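Copper-transporting ATPase (Sulfolobus solfataricus, PDB 2YJ4) probably couples ATP hydrolysis to copper transport across the membrane as a P-type ATPase, this chain comprising its nucleotide-binding and phosphorylation domains. Local coordinates at residues Y58-E63 with V83-V88; D218-M223 with N232-I237. The protein carries 1 engineered substitution. One frame throughout, in Å; residues are numbered along the deposited sequence.

Contact 1: Y58-E63 with V83-V88; sequences YAASVE and VKILEV. With AMP (adenosine monophosphate), chain C.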
# COMPACT_ATOMS: atom_id res chain seq x y z
N TYR A 58 10.86 -23.83 9.38
CA TYR A 58 12.07 -23.03 9.68
C TYR A 58 11.83 -21.53 9.52
O TYR A 58 12.03 -20.75 10.47
CB TYR A 58 13.23 -23.46 8.78
CG TYR A 58 13.85 -24.78 9.19
CD1 TYR A 58 13.69 -25.26 10.49
CD2 TYR A 58 14.57 -25.54 8.29
CE1 TYR A 58 14.24 -26.48 10.87
CE2 TYR A 58 15.14 -26.74 8.68
CZ TYR A 58 14.97 -27.20 9.97
OH TYR A 58 15.51 -28.40 10.34
N ALA A 59 11.39 -21.13 8.33
CA ALA A 59 11.12 -19.72 8.06
C ALA A 59 10.18 -19.07 9.08
O ALA A 59 10.50 -18.03 9.64
CB ALA A 59 10.60 -19.52 6.64
N ALA A 60 9.02 -19.69 9.31
CA ALA A 60 8.06 -19.12 10.27
C ALA A 60 8.60 -19.14 11.71
O ALA A 60 8.39 -18.20 12.47
CB ALA A 60 6.72 -19.87 10.20
N SER A 61 9.28 -20.20 12.11
CA SER A 61 9.88 -20.20 13.44
C SER A 61 10.76 -18.95 13.62
O SER A 61 10.62 -18.21 14.60
CB SER A 61 10.71 -21.47 13.67
OG SER A 61 9.93 -22.63 13.45
N VAL A 62 11.64 -18.70 12.66
CA VAL A 62 12.51 -17.52 12.77
C VAL A 62 11.70 -16.23 12.71
O VAL A 62 11.93 -15.33 13.51
CB VAL A 62 13.62 -17.51 11.70
CG1 VAL A 62 14.27 -16.14 11.62
CG2 VAL A 62 14.66 -18.56 12.02
N GLU A 63 10.74 -16.15 11.79
CA GLU A 63 9.92 -14.94 11.66
C GLU A 63 8.97 -14.73 12.84
O GLU A 63 8.40 -13.66 12.99
CB GLU A 63 9.11 -14.94 10.36
CG GLU A 63 9.94 -14.93 9.10
CD GLU A 63 10.44 -13.55 8.74
OE1 GLU A 63 10.42 -12.66 9.62
OE2 GLU A 63 10.86 -13.36 7.58
N VAL A 83 1.93 -26.25 10.14
CA VAL A 83 3.23 -26.53 10.74
C VAL A 83 3.34 -25.75 12.05
O VAL A 83 2.66 -24.75 12.24
CB VAL A 83 4.43 -26.17 9.80
CG1 VAL A 83 4.24 -26.78 8.39
CG2 VAL A 83 4.62 -24.67 9.72
N LYS A 84 4.19 -26.21 12.97
CA LYS A 84 4.28 -25.55 14.26
C LYS A 84 5.54 -24.72 14.40
O LYS A 84 6.51 -24.94 13.69
CB LYS A 84 4.14 -26.57 15.40
CG LYS A 84 5.43 -27.30 15.76
CD LYS A 84 5.16 -28.44 16.72
CE LYS A 84 6.45 -29.25 16.92
NZ LYS A 84 6.21 -30.58 17.56
N ILE A 85 5.51 -23.75 15.31
CA ILE A 85 6.65 -22.89 15.58
C ILE A 85 7.75 -23.66 16.34
O ILE A 85 7.49 -24.30 17.36
CB ILE A 85 6.22 -21.65 16.37
CG1 ILE A 85 5.24 -20.81 15.53
CG2 ILE A 85 7.44 -20.84 16.83
CD1 ILE A 85 5.77 -20.55 14.12
N LEU A 86 8.98 -23.60 15.82
CA LEU A 86 10.07 -24.33 16.45
C LEU A 86 10.89 -23.36 17.27
O LEU A 86 10.82 -22.15 17.06
CB LEU A 86 10.95 -25.04 15.42
CG LEU A 86 10.28 -26.16 14.60
CD1 LEU A 86 11.29 -26.81 13.67
CD2 LEU A 86 9.66 -27.20 15.51
N GLU A 87 11.64 -23.89 18.22
CA GLU A 87 12.48 -23.05 19.06
C GLU A 87 13.70 -22.56 18.28
O GLU A 87 14.41 -23.36 17.66
CB GLU A 87 12.90 -23.80 20.34
CG GLU A 87 14.11 -23.17 21.05
CD GLU A 87 14.10 -23.37 22.57
OE1 GLU A 87 14.09 -24.54 23.03
OE2 GLU A 87 14.12 -22.35 23.29
N VAL A 88 13.94 -21.25 18.34
CA VAL A 88 15.04 -20.61 17.63
C VAL A 88 16.08 -20.03 18.59
O VAL A 88 15.72 -19.41 19.60
CB VAL A 88 14.52 -19.42 16.79
CG1 VAL A 88 15.68 -18.66 16.14
CG2 VAL A 88 13.47 -19.89 15.77
P AMP C . 10.89 -1.98 5.55
O1P AMP C . 11.72 -0.81 5.07
O2P AMP C . 11.00 -2.08 7.06
O3P AMP C . 9.51 -1.91 4.93
O5' AMP C . 11.73 -3.16 4.88
C5' AMP C . 12.02 -3.14 3.49
C4' AMP C . 12.28 -4.53 2.98
O4' AMP C . 13.09 -5.26 3.93
C3' AMP C . 11.05 -5.41 2.80
O3' AMP C . 10.34 -5.14 1.60
C2' AMP C . 11.63 -6.82 2.87
O2' AMP C . 12.21 -7.20 1.63
C1' AMP C . 12.75 -6.63 3.90
N9 AMP C . 12.34 -7.05 5.25
C8 AMP C . 12.18 -6.23 6.31
N7 AMP C . 11.81 -6.93 7.42
C5 AMP C . 11.74 -8.22 7.07
C6 AMP C . 11.42 -9.49 7.75
N6 AMP C . 11.09 -9.48 9.06
N1 AMP C . 11.45 -10.63 7.03
C2 AMP C . 11.77 -10.63 5.73
N3 AMP C . 12.08 -9.52 5.04
C4 AMP C . 12.09 -8.31 5.64
O HOH W 1 10.34 -19.37 17.26

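Contact 2: D218-M223 with N232-I237; sequences DVSVAM and NVADII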
# COMPACT_ATOMS: atom_id res chain seq x y z
N ASP A 218 -3.24 19.47 -5.27
CA ASP A 218 -4.16 20.60 -5.20
C ASP A 218 -5.24 20.33 -4.17
O ASP A 218 -5.65 21.20 -3.43
CB ASP A 218 -4.75 20.89 -6.59
CG ASP A 218 -3.73 21.52 -7.54
OD1 ASP A 218 -3.54 22.76 -7.48
OD2 ASP A 218 -3.10 20.76 -8.32
N VAL A 219 -5.70 19.09 -4.12
CA VAL A 219 -6.46 18.65 -2.96
C VAL A 219 -5.99 17.25 -2.58
O VAL A 219 -5.77 16.41 -3.45
CB VAL A 219 -7.99 18.74 -3.17
CG1 VAL A 219 -8.32 18.91 -4.64
CG2 VAL A 219 -8.70 17.53 -2.57
N SER A 220 -5.82 17.04 -1.29
CA SER A 220 -5.23 15.81 -0.82
C SER A 220 -6.18 15.07 0.12
O SER A 220 -6.76 15.66 1.03
CB SER A 220 -3.90 16.11 -0.13
OG SER A 220 -4.07 17.10 0.87
N VAL A 221 -6.30 13.77 -0.11
CA VAL A 221 -7.06 12.90 0.77
C VAL A 221 -6.16 11.83 1.38
O VAL A 221 -5.44 11.13 0.67
CB VAL A 221 -8.22 12.22 0.01
CG1 VAL A 221 -9.13 11.50 0.98
CG2 VAL A 221 -9.01 13.25 -0.81
N ALA A 222 -6.19 11.70 2.70
CA ALA A 222 -5.52 10.61 3.38
C ALA A 222 -6.56 9.54 3.78
O ALA A 222 -7.72 9.85 4.06
CB ALA A 222 -4.80 11.12 4.60
N MET A 223 -6.14 8.28 3.80
CA MET A 223 -7.01 7.20 4.26
C MET A 223 -7.16 7.23 5.78
O MET A 223 -6.32 7.77 6.49
CB MET A 223 -6.44 5.86 3.84
CG MET A 223 -6.37 5.67 2.34
SD MET A 223 -7.99 5.71 1.56
CE MET A 223 -8.75 4.28 2.35
N ASN A 232 -1.67 14.71 8.83
CA ASN A 232 -1.46 16.10 9.25
C ASN A 232 -1.14 17.01 8.06
O ASN A 232 -0.84 18.19 8.24
CB ASN A 232 -0.33 16.24 10.27
CG ASN A 232 -0.26 15.08 11.25
OD1 ASN A 232 0.83 14.57 11.54
ND2 ASN A 232 -1.41 14.65 11.77
N VAL A 233 -1.20 16.45 6.85
CA VAL A 233 -0.88 17.21 5.65
C VAL A 233 -2.02 17.15 4.63
O VAL A 233 -2.04 17.91 3.65
CB VAL A 233 0.46 16.73 5.04
CG1 VAL A 233 0.25 16.07 3.68
CG2 VAL A 233 1.43 17.88 4.94
N ALA A 234 -2.98 16.25 4.88
CA ALA A 234 -4.14 16.03 4.02
C ALA A 234 -5.24 17.05 4.23
O ALA A 234 -5.49 17.47 5.36
CB ALA A 234 -4.69 14.64 4.22
N ASP A 235 -5.91 17.44 3.14
CA ASP A 235 -7.06 18.32 3.22
C ASP A 235 -8.25 17.57 3.82
O ASP A 235 -9.02 18.13 4.58
CB ASP A 235 -7.45 18.84 1.83
CG ASP A 235 -6.42 19.78 1.25
OD1 ASP A 235 -6.00 20.71 1.97
OD2 ASP A 235 -6.02 19.57 0.08
N ILE A 236 -8.36 16.30 3.46
CA ILE A 236 -9.49 15.46 3.82
C ILE A 236 -9.02 14.12 4.37
O ILE A 236 -8.08 13.53 3.84
CB ILE A 236 -10.37 15.18 2.59
CG1 ILE A 236 -10.92 16.49 2.02
CG2 ILE A 236 -11.49 14.23 2.95
CD1 ILE A 236 -11.64 16.32 0.71
N ILE A 237 -9.67 13.64 5.41
CA ILE A 237 -9.45 12.28 5.86
C ILE A 237 -10.66 11.41 5.57
O ILE A 237 -11.76 11.69 6.06
CB ILE A 237 -9.19 12.18 7.37
CG1 ILE A 237 -8.23 13.25 7.85
CG2 ILE A 237 -8.63 10.82 7.68
CD1 ILE A 237 -6.86 13.12 7.24

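Contact 1: Y58-E63 with V83-V88
With chi1 at -55°, Ser61 sets OG beside its own backbone N and trans to the carbonyl carbon, which leaves the hydroxyl on the flank of helix 53-63, between Ala57 O and Leu86 N of the loop. This is the nucleotide-binding domain, where the helix lies on an antiparallel sheet and 83-88 runs from helix 69-81 to the edge strand 91-93. Leu86 N donates to Ser61 OG at 2.7 Å, with an N-H...O angle of 157°. The same oxygen is hydrogen-bonded to Ala57 O one helical turn back, so two partners fix its rotation. A water donates to both Ser61 O (2.9 Å) and Leu86 O (2.8 Å), a second, longer tie between the same residues. Apolar groups flank it: Ile85 CD1 rests 4.1 Å from Ala60 CB, while Leu86 CD1 meets Tyr58 CE1 obliquely.

Glu63, on another side of the helix, belongs to the adenine site. Its chain, bent at chi2, brings OE1 to accept AMP N6 at 3.3 Å, and OE2 lies 2.8 Å from AMP N1. Replacing Glu63 by alanine takes away both carboxylate oxygens, and N6 of the base would probably lose its acceptor and N1 its close neighbour. Back at the loop, Val88 crosses Val62 at about a right angle and packs against the side of the last turn, its CG2 3.5 Å from Ser61 O and 4.2 Å from Val62 CG2.

Contact 2: D218-M223 with N232-I237
The beta-alpha-beta unit of the phosphorylation domain, a Rossmann-like fold of the haloacid dehalogenase class, is closed here: strand 219-223 lies parallel to strand 236-238, with helix 228-231 in the connection. Two bridges define the register, Val221 with Ile236 and Ala222 with Ile237. Ile236 N donates to Ser220 O at 3.0 Å, and Ala222 N to Ile236 O at 2.9 Å. Val221 CA adds a CH...O contact to Ile236 O.

Where the incoming chain first meets the strand, side chains replace regular pairing. Asp235 OD2 receives Ser220 N at 2.9 Å, on the anti side of the carboxylate and 24° out of its plane; OD1 is held by Asn18 ND2, so both oxygens are engaged and the group cannot easily turn. Ser220, with chi1 at 53°, places OG between its backbone N and carbonyl carbon, where it accepts Asp235 N at 2.9 Å. That N-H also makes a weak bond to Ser220 O, and OG gives a weak one to OD2, producing a compact cluster of reciprocal bonds.

Beyond this Ser220-Asp235 cluster the side-chain contacts are apolar. On one face of the sheet Val221 and Ile236 meet, and Val221 also touches Leu246 of helix 243-250. On the face of Ala222 and Ile237, two side chains converge on a single methyl: Ala222 CB lies 3.5 Å from Ala234 CB and 3.9 Å from Ile237 CD1.

The two contacts belong to different domains on opposite sides of the chain's centre, with centres 41 Å apart and nearest atoms about 26 Å apart; no secondary-structure element is common to both. Contact 2 is a buried joint between neighbouring strands, built on backbone bonds in parallel register together with bonds from a serine hydroxyl and an aspartate carboxylate. Contact 1 is partly buried and more peripheral: a loop without regular structure is laid on a helix by one hydroxyl, a water and loosely spread apolar contacts. Contact 1 includes a residue that binds the nucleotide directly, whereas in contact 2 the Met223 side chain is still about 9 Å from that of ATP-binding Thr36.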